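PDB 3PZF: serpin 2, which inhibits the clip-domain serine proteases CLIPB9, CLIPB10 and CLIPB4 and thereby holds back phenoloxidase activation and melanization in the mosquito hemolymph. Local coordinates for residues L27-V30 against K31-K35; R87-Y90 against K91-E95; L250-P253 against D254-V257; Q271-W274 against Y275-E278; L296-P299 against L300-G304. One frame throughout, in Å; residues are numbered along the deposited sequence.

Contact 1 of 5, residues L27-V30 against K31-K35; sequences LMFV and KEIFK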
loop_
_atom_site.group_PDB
_atom_site.type_symbol
_atom_site.label_atom_id
_atom_site.label_comp_id
_atom_site.label_asym_id
_atom_site.label_seq_id
_atom_site.Cartn_x
_atom_site.Cartn_y
_atom_site.Cartn_z
ATOM N N LEU A 27 6.607 4.733 -6.261
ATOM C CA LEU A 27 5.939 5.333 -7.405
ATOM C C LEU A 27 6.100 4.497 -8.671
ATOM O O LEU A 27 5.145 4.333 -9.412
ATOM C CB LEU A 27 6.436 6.761 -7.624
ATOM C CG LEU A 27 6.091 7.688 -6.453
ATOM C CD1 LEU A 27 6.632 9.106 -6.631
ATOM C CD2 LEU A 27 4.575 7.723 -6.278
ATOM N N MET A 28 7.297 3.970 -8.909
ATOM C CA MET A 28 7.516 3.061 -10.041
ATOM C C MET A 28 6.590 1.840 -9.984
ATOM O O MET A 28 5.946 1.473 -10.970
ATOM C CB MET A 28 8.995 2.622 -10.083
ATOM C CG MET A 28 9.333 1.624 -11.184
ATOM S SD MET A 28 11.054 1.012 -11.105
ATOM C CE MET A 28 11.110 0.294 -9.468
ATOM N N PHE A 29 6.477 1.216 -8.818
ATOM C CA PHE A 29 5.703 -0.009 -8.709
ATOM C C PHE A 29 4.188 0.286 -8.788
ATOM O O PHE A 29 3.420 -0.467 -9.374
ATOM C CB PHE A 29 6.011 -0.691 -7.374
ATOM C CG PHE A 29 5.452 -2.072 -7.255
ATOM C CD1 PHE A 29 6.017 -3.123 -7.969
ATOM C CD2 PHE A 29 4.377 -2.332 -6.412
ATOM C CE1 PHE A 29 5.502 -4.415 -7.851
ATOM C CE2 PHE A 29 3.869 -3.617 -6.277
ATOM C CZ PHE A 29 4.431 -4.655 -7.004
ATOM N N VAL A 30 3.775 1.367 -8.160
ATOM C CA VAL A 30 2.371 1.794 -8.229
ATOM C C VAL A 30 1.983 1.999 -9.686
ATOM O O VAL A 30 0.937 1.532 -10.135
ATOM C CB VAL A 30 2.147 3.082 -7.434
ATOM C CG1 VAL A 30 0.910 3.824 -7.948
ATOM C CG2 VAL A 30 1.986 2.745 -5.936
ATOM N N LYS A 31 2.839 2.665 -10.445
ATOM C CA LYS A 31 2.495 2.961 -11.841
ATOM C C LYS A 31 2.339 1.682 -12.655
ATOM O O LYS A 31 1.457 1.586 -13.514
ATOM C CB LYS A 31 3.557 3.837 -12.495
ATOM C CG LYS A 31 3.581 5.263 -12.005
ATOM C CD LYS A 31 4.272 6.118 -13.045
ATOM C CE LYS A 31 5.266 7.063 -12.456
ATOM N NZ LYS A 31 5.879 7.865 -13.563
ATOM N N GLU A 32 3.186 0.695 -12.375
ATOM C CA GLU A 32 3.122 -0.600 -13.051
ATOM C C GLU A 32 1.805 -1.313 -12.765
ATOM O O GLU A 32 1.192 -1.889 -13.655
ATOM C CB GLU A 32 4.295 -1.485 -12.599
ATOM C CG GLU A 32 4.275 -2.923 -13.132
ATOM C CD GLU A 32 4.424 -3.009 -14.649
ATOM O OE1 GLU A 32 5.049 -2.110 -15.242
ATOM O OE2 GLU A 32 3.903 -3.972 -15.250
ATOM N N ILE A 33 1.379 -1.307 -11.513
ATOM C CA ILE A 33 0.129 -1.956 -11.160
ATOM C C ILE A 33 -1.031 -1.210 -11.822
ATOM O O ILE A 33 -1.870 -1.824 -12.458
ATOM C CB ILE A 33 -0.083 -1.999 -9.629
ATOM C CG1 ILE A 33 1.090 -2.708 -8.906
ATOM C CG2 ILE A 33 -1.341 -2.730 -9.312
ATOM C CD1 ILE A 33 1.376 -4.069 -9.428
ATOM N N PHE A 34 -1.079 0.111 -11.680
ATOM C CA PHE A 34 -2.236 0.876 -12.169
ATOM C C PHE A 34 -2.424 0.718 -13.684
ATOM O O PHE A 34 -3.552 0.584 -14.174
ATOM C CB PHE A 34 -2.088 2.373 -11.843
ATOM C CG PHE A 34 -2.293 2.732 -10.382
ATOM C CD1 PHE A 34 -2.470 1.766 -9.397
ATOM C CD2 PHE A 34 -2.308 4.076 -10.009
ATOM C CE1 PHE A 34 -2.638 2.133 -8.047
ATOM C CE2 PHE A 34 -2.470 4.443 -8.670
ATOM C CZ PHE A 34 -2.638 3.489 -7.692
ATOM N N LYS A 35 -1.318 0.738 -14.422
ATOM C CA LYS A 35 -1.355 0.653 -15.889
ATOM C C LYS A 35 -1.896 -0.682 -16.375
ATOM O O LYS A 35 -2.317 -0.805 -17.528
ATOM C CB LYS A 35 0.049 0.856 -16.470
ATOM C CG LYS A 35 0.504 2.316 -16.528
#

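Contact 2 of 5, residues R87-Y90 against K91-E95; sequences RSYY and KQLLE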
loop_
_atom_site.group_PDB
_atom_site.type_symbol
_atom_site.label_atom_id
_atom_site.label_comp_id
_atom_site.label_asym_id
_atom_site.label_seq_id
_atom_site.Cartn_x
_atom_site.Cartn_y
_atom_site.Cartn_z
ATOM N N ARG A 87 17.866 -2.520 8.783
ATOM C CA ARG A 87 17.006 -2.985 9.848
ATOM C C ARG A 87 16.437 -1.825 10.659
ATOM O O ARG A 87 15.240 -1.775 10.861
ATOM C CB ARG A 87 17.754 -3.947 10.755
ATOM C CG ARG A 87 17.957 -5.309 10.108
ATOM C CD ARG A 87 19.047 -6.141 10.868
ATOM N NE ARG A 87 19.325 -7.375 10.134
ATOM C CZ ARG A 87 20.253 -8.267 10.488
ATOM N NH1 ARG A 87 20.984 -8.071 11.577
ATOM N NH2 ARG A 87 20.442 -9.358 9.754
ATOM N N SER A 88 17.274 -0.903 11.129
ATOM C CA SER A 88 16.772 0.166 11.991
ATOM C C SER A 88 15.843 1.093 11.223
ATOM O O SER A 88 14.877 1.583 11.775
ATOM C CB SER A 88 17.906 0.961 12.659
ATOM O OG SER A 88 18.813 1.460 11.702
ATOM N N TYR A 89 16.114 1.289 9.938
ATOM C CA TYR A 89 15.267 2.121 9.085
ATOM C C TYR A 89 13.882 1.535 8.955
ATOM O O TYR A 89 12.896 2.209 9.259
ATOM C CB TYR A 89 15.870 2.235 7.680
ATOM C CG TYR A 89 15.065 3.092 6.730
ATOM C CD1 TYR A 89 15.072 4.479 6.860
ATOM C CD2 TYR A 89 14.339 2.537 5.698
ATOM C CE1 TYR A 89 14.359 5.278 6.006
ATOM C CE2 TYR A 89 13.595 3.343 4.826
ATOM C CZ TYR A 89 13.630 4.717 4.991
ATOM O OH TYR A 89 12.922 5.555 4.156
ATOM N N TYR A 90 13.789 0.307 8.446
ATOM C CA TYR A 90 12.479 -0.297 8.242
ATOM C C TYR A 90 11.777 -0.525 9.569
ATOM O O TYR A 90 10.562 -0.384 9.664
ATOM C CB TYR A 90 12.553 -1.569 7.387
ATOM C CG TYR A 90 12.761 -1.222 5.949
ATOM C CD1 TYR A 90 11.747 -0.581 5.234
ATOM C CD2 TYR A 90 13.966 -1.456 5.309
ATOM C CE1 TYR A 90 11.918 -0.230 3.929
ATOM C CE2 TYR A 90 14.144 -1.115 3.980
ATOM C CZ TYR A 90 13.105 -0.487 3.301
ATOM O OH TYR A 90 13.212 -0.122 1.984
ATOM N N LYS A 91 12.543 -0.816 10.611
ATOM C CA LYS A 91 11.936 -1.040 11.908
ATOM C C LYS A 91 11.293 0.263 12.418
ATOM O O LYS A 91 10.197 0.254 12.981
ATOM C CB LYS A 91 12.996 -1.552 12.883
ATOM C CG LYS A 91 12.468 -1.913 14.246
ATOM C CD LYS A 91 13.611 -2.465 15.137
ATOM C CE LYS A 91 13.384 -2.113 16.585
ATOM N NZ LYS A 91 12.324 -2.956 17.187
ATOM N N GLN A 92 11.991 1.378 12.237
ATOM C CA GLN A 92 11.499 2.666 12.714
ATOM C C GLN A 92 10.215 3.027 11.979
ATOM O O GLN A 92 9.234 3.447 12.598
ATOM C CB GLN A 92 12.528 3.771 12.475
ATOM C CG GLN A 92 11.943 5.163 12.686
ATOM C CD GLN A 92 12.954 6.297 12.542
ATOM O OE1 GLN A 92 12.631 7.460 12.800
ATOM N NE2 GLN A 92 14.177 5.967 12.143
ATOM N N LEU A 93 10.233 2.881 10.654
ATOM C CA LEU A 93 9.049 3.205 9.837
ATOM C C LEU A 93 7.854 2.282 10.146
ATOM O O LEU A 93 6.721 2.743 10.173
ATOM C CB LEU A 93 9.376 3.126 8.339
ATOM C CG LEU A 93 9.928 4.404 7.673
ATOM C CD1 LEU A 93 11.177 4.932 8.381
ATOM C CD2 LEU A 93 10.259 4.108 6.227
ATOM N N LEU A 94 8.104 0.992 10.370
ATOM C CA LEU A 94 7.025 0.058 10.717
ATOM C C LEU A 94 6.409 0.465 12.039
ATOM O O LEU A 94 5.195 0.454 12.204
ATOM C CB LEU A 94 7.537 -1.378 10.858
ATOM C CG LEU A 94 7.577 -2.162 9.567
ATOM C CD1 LEU A 94 8.413 -3.420 9.757
ATOM C CD2 LEU A 94 6.124 -2.496 9.111
ATOM N N GLU A 95 7.259 0.813 12.999
ATOM C CA GLU A 95 6.773 1.136 14.333
ATOM C C GLU A 95 6.074 2.503 14.375
ATOM O O GLU A 95 5.142 2.705 15.152
ATOM C CB GLU A 95 7.924 1.014 15.352
ATOM C CG GLU A 95 8.348 -0.458 15.524
ATOM C CD GLU A 95 9.497 -0.678 16.496
ATOM O OE1 GLU A 95 10.143 0.307 16.908
ATOM O OE2 GLU A 95 9.750 -1.863 16.824
#

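Contact 3 of 5, residues L250-P253 against D254-V257; sequences LPNP and DNTV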
loop_
_atom_site.group_PDB
_atom_site.type_symbol
_atom_site.label_atom_id
_atom_site.label_comp_id
_atom_site.label_asym_id
_atom_site.label_seq_id
_atom_site.Cartn_x
_atom_site.Cartn_y
_atom_site.Cartn_z
ATOM N N LEU A 250 -6.611 14.533 -8.340
ATOM C CA LEU A 250 -7.772 14.506 -9.233
ATOM C C LEU A 250 -7.373 15.202 -10.521
ATOM O O LEU A 250 -7.202 16.427 -10.541
ATOM C CB LEU A 250 -8.945 15.236 -8.577
ATOM C CG LEU A 250 -10.212 15.438 -9.443
ATOM C CD1 LEU A 250 -10.907 14.105 -9.740
ATOM C CD2 LEU A 250 -11.165 16.386 -8.739
ATOM N N PRO A 251 -7.199 14.432 -11.605
ATOM C CA PRO A 251 -6.779 15.015 -12.887
ATOM C C PRO A 251 -7.774 16.105 -13.314
ATOM O O PRO A 251 -8.964 15.922 -13.125
ATOM C CB PRO A 251 -6.864 13.821 -13.863
ATOM C CG PRO A 251 -6.635 12.599 -12.979
ATOM C CD PRO A 251 -7.307 12.954 -11.662
ATOM N N ASN A 252 -7.289 17.233 -13.810
ATOM C CA ASN A 252 -8.176 18.222 -14.384
ATOM C C ASN A 252 -8.982 17.548 -15.482
ATOM O O ASN A 252 -8.591 16.494 -16.001
ATOM C CB ASN A 252 -7.361 19.383 -14.966
ATOM C CG ASN A 252 -6.511 20.102 -13.923
ATOM O OD1 ASN A 252 -6.819 20.137 -12.713
ATOM N ND2 ASN A 252 -5.441 20.714 -14.398
ATOM N N PRO A 253 -10.132 18.137 -15.842
ATOM C CA PRO A 253 -11.041 17.452 -16.771
ATOM C C PRO A 253 -10.400 17.167 -18.131
ATOM O O PRO A 253 -10.817 16.247 -18.829
ATOM C CB PRO A 253 -12.203 18.446 -16.923
ATOM C CG PRO A 253 -12.147 19.296 -15.704
ATOM C CD PRO A 253 -10.683 19.410 -15.350
ATOM N N ASP A 254 -9.377 17.938 -18.471
ATOM C CA ASP A 254 -8.674 17.817 -19.741
ATOM C C ASP A 254 -7.763 16.585 -19.796
ATOM O O ASP A 254 -7.263 16.238 -20.863
ATOM C CB ASP A 254 -7.804 19.064 -19.959
ATOM C CG ASP A 254 -8.443 20.086 -20.890
ATOM O OD1 ASP A 254 -9.679 20.047 -21.072
ATOM O OD2 ASP A 254 -7.701 20.939 -21.436
ATOM N N ASN A 255 -7.554 15.935 -18.651
ATOM C CA ASN A 255 -6.534 14.899 -18.517
ATOM C C ASN A 255 -7.102 13.645 -17.907
ATOM O O ASN A 255 -8.112 13.697 -17.223
ATOM C CB ASN A 255 -5.406 15.365 -17.599
ATOM C CG ASN A 255 -4.713 16.608 -18.110
ATOM O OD1 ASN A 255 -4.419 16.722 -19.292
ATOM N ND2 ASN A 255 -4.455 17.550 -17.217
ATOM N N THR A 256 -6.416 12.527 -18.121
ATOM C CA THR A 256 -6.840 11.252 -17.553
ATOM C C THR A 256 -5.911 10.893 -16.418
ATOM O O THR A 256 -4.849 11.494 -16.264
ATOM C CB THR A 256 -6.742 10.103 -18.576
ATOM O OG1 THR A 256 -5.376 9.972 -18.986
ATOM C CG2 THR A 256 -7.624 10.367 -19.793
ATOM N N VAL A 257 -6.299 9.895 -15.632
ATOM C CA VAL A 257 -5.418 9.366 -14.589
ATOM C C VAL A 257 -4.101 8.883 -15.190
ATOM O O VAL A 257 -3.030 9.107 -14.623
ATOM C CB VAL A 257 -6.109 8.207 -13.838
ATOM C CG1 VAL A 257 -5.085 7.308 -13.110
ATOM C CG2 VAL A 257 -7.136 8.764 -12.864
#

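Contact 4 of 5, residues Q271-W274 against Y275-E278; sequences QALW and YMEE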
loop_
_atom_site.group_PDB
_atom_site.type_symbol
_atom_site.label_atom_id
_atom_site.label_comp_id
_atom_site.label_asym_id
_atom_site.label_seq_id
_atom_site.Cartn_x
_atom_site.Cartn_y
_atom_site.Cartn_z
ATOM N N GLN A 271 7.397 18.292 -5.569
ATOM C CA GLN A 271 7.085 19.701 -5.828
ATOM C C GLN A 271 5.590 19.930 -5.760
ATOM O O GLN A 271 5.145 20.924 -5.215
ATOM C CB GLN A 271 7.594 20.130 -7.195
ATOM C CG GLN A 271 7.348 21.622 -7.489
ATOM C CD GLN A 271 7.721 21.990 -8.891
ATOM O OE1 GLN A 271 8.747 21.560 -9.395
ATOM N NE2 GLN A 271 6.899 22.808 -9.529
ATOM N N ALA A 272 4.802 19.003 -6.303
ATOM C CA ALA A 272 3.338 19.204 -6.325
ATOM C C ALA A 272 2.832 19.291 -4.881
ATOM O O ALA A 272 2.028 20.153 -4.557
ATOM C CB ALA A 272 2.640 18.084 -7.068
ATOM N N LEU A 273 3.341 18.441 -3.996
ATOM C CA LEU A 273 2.915 18.498 -2.595
ATOM C C LEU A 273 3.478 19.760 -1.917
ATOM O O LEU A 273 2.834 20.368 -1.050
ATOM C CB LEU A 273 3.337 17.255 -1.826
ATOM C CG LEU A 273 2.838 15.912 -2.409
ATOM C CD1 LEU A 273 3.394 14.717 -1.584
ATOM C CD2 LEU A 273 1.347 15.849 -2.524
ATOM N N TRP A 274 4.669 20.164 -2.340
ATOM C CA TRP A 274 5.322 21.350 -1.781
ATOM C C TRP A 274 4.502 22.593 -2.013
ATOM O O TRP A 274 4.434 23.483 -1.163
ATOM C CB TRP A 274 6.711 21.510 -2.429
ATOM C CG TRP A 274 7.615 22.562 -1.809
ATOM C CD1 TRP A 274 7.961 23.796 -2.327
ATOM C CD2 TRP A 274 8.320 22.432 -0.580
ATOM N NE1 TRP A 274 8.833 24.440 -1.461
ATOM C CE2 TRP A 274 9.078 23.610 -0.395
ATOM C CE3 TRP A 274 8.399 21.415 0.380
ATOM C CZ2 TRP A 274 9.874 23.814 0.731
ATOM C CZ3 TRP A 274 9.190 21.613 1.491
ATOM C CH2 TRP A 274 9.926 22.802 1.656
ATOM N N TYR A 275 3.867 22.662 -3.177
ATOM C CA TYR A 275 3.031 23.801 -3.550
ATOM C C TYR A 275 1.682 23.887 -2.819
ATOM O O TYR A 275 0.971 24.883 -2.929
ATOM C CB TYR A 275 2.738 23.724 -5.040
ATOM C CG TYR A 275 3.824 24.274 -5.927
ATOM C CD1 TYR A 275 5.148 24.377 -5.481
ATOM C CD2 TYR A 275 3.536 24.710 -7.201
ATOM C CE1 TYR A 275 6.137 24.873 -6.294
ATOM C CE2 TYR A 275 4.520 25.228 -8.018
ATOM C CZ TYR A 275 5.822 25.308 -7.551
ATOM O OH TYR A 275 6.791 25.811 -8.373
ATOM N N MET A 276 1.293 22.850 -2.094
ATOM C CA MET A 276 0.002 22.896 -1.423
ATOM C C MET A 276 0.045 23.839 -0.239
ATOM O O MET A 276 0.999 23.840 0.499
ATOM C CB MET A 276 -0.406 21.484 -0.951
ATOM C CG MET A 276 -0.570 20.529 -2.109
ATOM S SD MET A 276 -0.800 18.806 -1.549
ATOM C CE MET A 276 -2.523 18.909 -0.969
ATOM N N GLU A 277 -1.004 24.623 -0.042
ATOM C CA GLU A 277 -1.119 25.398 1.177
ATOM C C GLU A 277 -2.561 25.373 1.662
ATOM O O GLU A 277 -3.469 25.004 0.925
ATOM C CB GLU A 277 -0.645 26.848 0.946
ATOM C CG GLU A 277 -1.373 27.563 -0.170
ATOM C CD GLU A 277 -0.777 28.948 -0.458
ATOM O OE1 GLU A 277 0.121 29.383 0.305
ATOM O OE2 GLU A 277 -1.201 29.590 -1.446
ATOM N N GLU A 278 -2.768 25.734 2.920
ATOM C CA GLU A 278 -4.122 25.734 3.476
ATOM C C GLU A 278 -5.024 26.719 2.757
ATOM O O GLU A 278 -4.745 27.932 2.687
ATOM C CB GLU A 278 -4.107 26.085 4.962
ATOM C CG GLU A 278 -3.665 24.971 5.873
ATOM C CD GLU A 278 -4.186 25.158 7.286
ATOM O OE1 GLU A 278 -5.095 26.002 7.479
ATOM O OE2 GLU A 278 -3.686 24.465 8.198
#

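Contact 5 of 5, residues L296-P299 against L300-G304; sequences LNEP and LQQVG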
loop_
_atom_site.group_PDB
_atom_site.type_symbol
_atom_site.label_atom_id
_atom_site.label_comp_id
_atom_site.label_asym_id
_atom_site.label_seq_id
_atom_site.Cartn_x
_atom_site.Cartn_y
_atom_site.Cartn_z
ATOM N N LEU A 296 2.480 -10.756 -6.802
ATOM C CA LEU A 296 3.415 -9.671 -7.120
ATOM C C LEU A 296 4.560 -10.133 -8.023
ATOM O O LEU A 296 5.310 -9.295 -8.506
ATOM C CB LEU A 296 3.992 -9.049 -5.840
ATOM C CG LEU A 296 2.973 -8.480 -4.838
ATOM C CD1 LEU A 296 3.711 -7.722 -3.691
ATOM C CD2 LEU A 296 1.965 -7.524 -5.546
ATOM N N ASN A 297 4.676 -11.440 -8.280
ATOM C CA ASN A 297 5.762 -11.940 -9.142
ATOM C C ASN A 297 5.848 -11.145 -10.455
ATOM O O ASN A 297 6.905 -10.608 -10.814
ATOM C CB ASN A 297 5.592 -13.433 -9.488
ATOM C CG ASN A 297 5.645 -14.340 -8.266
ATOM O OD1 ASN A 297 5.105 -14.007 -7.218
ATOM N ND2 ASN A 297 6.293 -15.510 -8.402
ATOM N N GLU A 298 4.734 -11.079 -11.174
ATOM C CA GLU A 298 4.745 -10.521 -12.519
ATOM C C GLU A 298 5.087 -9.022 -12.513
ATOM O O GLU A 298 6.002 -8.591 -13.218
ATOM C CB GLU A 298 3.408 -10.799 -13.208
ATOM C CG GLU A 298 3.082 -9.872 -14.385
ATOM C CD GLU A 298 4.043 -10.032 -15.556
ATOM O OE1 GLU A 298 5.069 -10.735 -15.403
ATOM O OE2 GLU A 298 3.764 -9.454 -16.631
ATOM N N PRO A 299 4.372 -8.219 -11.708
ATOM C CA PRO A 299 4.731 -6.790 -11.682
ATOM C C PRO A 299 6.151 -6.515 -11.183
ATOM O O PRO A 299 6.780 -5.581 -11.675
ATOM C CB PRO A 299 3.696 -6.169 -10.732
ATOM C CG PRO A 299 3.090 -7.294 -9.990
ATOM C CD PRO A 299 3.161 -8.492 -10.918
ATOM N N LEU A 300 6.649 -7.290 -10.219
ATOM C CA LEU A 300 8.015 -7.096 -9.770
ATOM C C LEU A 300 8.969 -7.359 -10.933
ATOM O O LEU A 300 9.912 -6.600 -11.144
ATOM C CB LEU A 300 8.345 -7.996 -8.575
ATOM C CG LEU A 300 7.730 -7.540 -7.237
ATOM C CD1 LEU A 300 7.843 -8.667 -6.183
ATOM C CD2 LEU A 300 8.367 -6.237 -6.699
ATOM N N GLN A 301 8.694 -8.406 -11.707
ATOM C CA GLN A 301 9.537 -8.753 -12.848
ATOM C C GLN A 301 9.503 -7.626 -13.870
ATOM O O GLN A 301 10.522 -7.257 -14.439
ATOM C CB GLN A 301 9.080 -10.077 -13.471
ATOM C CG GLN A 301 9.485 -11.297 -12.625
ATOM C CD GLN A 301 8.924 -12.625 -13.121
ATOM O OE1 GLN A 301 9.508 -13.682 -12.884
ATOM N NE2 GLN A 301 7.790 -12.576 -13.799
ATOM N N GLN A 302 8.325 -7.059 -14.070
ATOM C CA GLN A 302 8.165 -5.980 -15.036
ATOM C C GLN A 302 9.002 -4.758 -14.671
ATOM O O GLN A 302 9.506 -4.078 -15.554
ATOM C CB GLN A 302 6.692 -5.599 -15.183
ATOM C CG GLN A 302 5.880 -6.638 -15.941
ATOM C CD GLN A 302 6.441 -6.923 -17.326
ATOM O OE1 GLN A 302 6.567 -6.024 -18.151
ATOM N NE2 GLN A 302 6.788 -8.182 -17.583
ATOM N N VAL A 303 9.170 -4.485 -13.380
ATOM C CA VAL A 303 9.930 -3.310 -12.981
ATOM C C VAL A 303 11.416 -3.624 -12.717
ATOM O O VAL A 303 12.135 -2.779 -12.196
ATOM C CB VAL A 303 9.318 -2.615 -11.742
ATOM C CG1 VAL A 303 7.912 -2.103 -12.048
ATOM C CG2 VAL A 303 9.321 -3.561 -10.546
ATOM N N GLY A 304 11.870 -4.825 -13.078
ATOM C CA GLY A 304 13.294 -5.144 -13.035
ATOM C C GLY A 304 13.752 -6.045 -11.898
ATOM O O GLY A 304 14.944 -6.335 -11.767
#

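Contact 1 of 5, residues L27-V30 against K31-K35
The Phe34 ring carries the CG1 methyl of Val30 on one face, and the Phe29 ring carries Ile33 CG1 on one of its own. Both pairs are i to i+4 neighbours on helix 24-35, the first helix of the serpin fold. Val30 CG1 sits 3.6 Å from the centroid of the Phe34 ring and 17° off the ring normal, which marks a CH-pi contact over the face; the methyl is displaced toward the rim, with CE2 as its nearest ring atom. Val30 reaches this place because CG1 is anti to the backbone N (chi1 157°), and the two side chains run alongside each other in the same direction. The second pair is looser and less aligned: Ile33 CG1 lies 4.3 Å from the centroid of the Phe29 ring, and the two side chains meet at a slant. Ile33 CD1 extends the touch along the ring to CZ. Outside the helix, Leu43 packs on both phenylalanines, Val41 on Phe34 and Ile33, and Pro299 and Leu300 on Phe29, so both rings are buried against strand 41-43, and Phe29 against helix 297-302 as well. Lys31 is the polar exception: its NZ is hydrogen-bonded to Ile264 O while its CG lies against Leu27 O. Four successive i to i+4 backbone bonds hold the spacing, among them Phe34 N to Val30 O at 2.9 Å, with an N-H...O angle of 170°.

Contact 2 of 5, residues R87-Y90 against K91-E95
Leu93 lays both its methyls against the ring of Tyr89, one helical turn earlier. CD1 stands over one face, 4.2 Å from the centroid of the Tyr89 ring and 18° off its normal, a CH-pi contact, while CD2 comes nearer the phenol end, 3.6 Å from Tyr89 CZ. The ring can lie there because CG of Tyr89 is anti to the backbone N (chi1 -179°), which swings it along the helix toward Leu93. Tyr89 in turn covers its neighbour: its CD2 lies 3.8 Å above the plane of the Tyr90 ring, over the centre. Beneath these side chains run the i to i+4 bonds of helix 83-98, such as Leu93 N to Tyr89 O at 3.1 Å. Farther out, Phe46 of helix 45-58 packs on Tyr90 and Leu93, and Tyr90 OH is hydrogen-bonded to Val77 O, so the hydroxyl is held and the ring packed. Lys91 NZ forms a salt bridge with Glu95 OE2 at 2.8 Å, on the syn side of the carboxylate, 30° out of its plane; His133 NE2 is a second partner of that oxygen. With Tyr90, Leu93 and Leu94 buried and Ser88 and Gln92 exposed, this serpin helix is amphipathic, and the shared carboxylate oxygen would tend to favour an ionised Glu95.

Contact 3 of 5, residues L250-P253 against D254-V257
Asn252 to Asn255 form a type I beta turn, closed by Asn255 N to Asn252 O at 2.9 Å with an N-H...O angle of 159°; the donor stands above the carbonyl plane, 45° out of it. Pro253 and Asp254 occupy the two corner positions, and the proline ring fixes a phi of -60° at the first of them, as this turn type needs. Through the turn the chain leaves strand 244-251 and enters helix 257-263. Pro251, at the end of the strand, faces the returning chain: its CB lies 3.6 Å from Asn255 O, and its CG lies 3.9 Å from Val257 CG2. That branch of Val257 points back to the proline because it is anti to the carbonyl carbon, beside the backbone N. Pro373 and Ile375 also touch Val257, at the buried end of the connection. The two asparagines that flank the corner are close through Asn252 CB and Asn255 ND2, 4.1 Å apart, but their polar ends are engaged with residues outside the turn: Asn252 OD1 accepts from Asn226 ND2, and Asn255 ND2 donates to Gly231 O. Thr256 takes the N-cap position, its side chain capping a backbone N of the following helix, and Gln259 OE1 accepts from Thr256 N, as in a capping box. The polar groups therefore tie the corner to Asn226 and Gly231 and start the helix, while Pro251 and Val257 pack together at the strand end.

Contact 4 of 5, residues Q271-W274 against Y275-E278
Two backbone hydrogen bonds of different reach bring Tyr275 and Met276 back onto the last turn of helix 266-274. Tyr275 N donates to Gln271 O at 3.0 Å, an i to i+4 bond approached nearly along the C=O axis. Met276 N reaches only three residues back, to Leu273 O at 3.1 Å, and its donor stands well above the carbonyl plane, 64° out of it. The i to i+4 bond thus gives way to an i to i+3 bond, after which the chain runs out as strand 277-295, whose Glu277 is paired by backbone hydrogen bonds with Tyr224; in this part of the serpin fold a short helix leads straight into a long strand. Among the aromatic contacts, Gln271 lies alongside Tyr275, both pointing the same way. The CG of Gln271 stands over one face of the Tyr275 ring, 4.1 Å from its centroid and 28° off the normal, a CH-pi contact. Its amide follows the ring outward, turned 41° from the ring plane, until NE2 lies 3.2 Å from Tyr275 OH, at an angle too poor for a hydrogen bond. An extended chain with CG anti to the backbone N carries the amide that far. Apolar contacts occupy the buried flank, where Leu273 and Met276 lie side by side and CD2 of the leucine is 3.8 Å from SD of the methionine. Ile234 and Tyr247, from strands 232-238 and 244-251, pack on both.

Contact 5 of 5, residues L296-P299 against L300-G304
The last i to i+4 bond of helix 297-302 is bent: Val303 N reaches Pro299 O at 3.1 Å with an N-H...O angle of 141°, as Val303 itself leaves helical phi/psi. Gly304, with a positive phi of 105°, follows as the C-prime residue of a Schellman motif, in which Ile305 N reaches back to Leu300 O. Pro299, which has no N-H to give, sits in the first turn and contributes its carbonyl. On the buried side Leu300 CD1 meets Leu296 CB at 3.9 Å, and Leu300 CG rests against Leu296 O at 3.2 Å. The outer side is polar. Glu298 bends at chi2, bringing its carboxylate near two glutamine amides: OE1 lies 3.7 Å from Gln301 NE2 and OE2 lies 3.4 Å from Gln302 NE2. The carboxylate is almost perpendicular to the Gln301 amide, at 85°, and oblique to that of Gln302. At the helix start, Asn297 OD1 accepts from Ile333 N and ND2 donates to Ser331 O. This short helix of the serpin fold is thus tied to strand 332-341 and the residue just before it by the Asn297 amide and the Leu296-Ile333 backbone link, whereas charged Glu298 has amide nitrogens near enough that they would probably ease its charge.

In the fold
Contacts 1 and 5 belong together: their centres are about 10 Å apart, and helix 24-35 packs directly on helix 297-302, with Ile33 CD1 3.4 Å from Pro299 CB. Contact 1 is the most buried of the five, and aliphatic-on-ring packing carries it; contact 5 adds a polar outer side. Contact 2 stands apart, partly buried, about 36 Å centre to centre from contact 3 and on the opposite side of the chain's centre; it joins aliphatic-on-ring packing to a salt bridge. Contacts 3 and 4 are both links between strand and helix, in opposite order, and combine backbone hydrogen bonds at the junction with one apolar pair each. Strand 277-295 connects contact 4 to contact 5, about 32 Å away between centres.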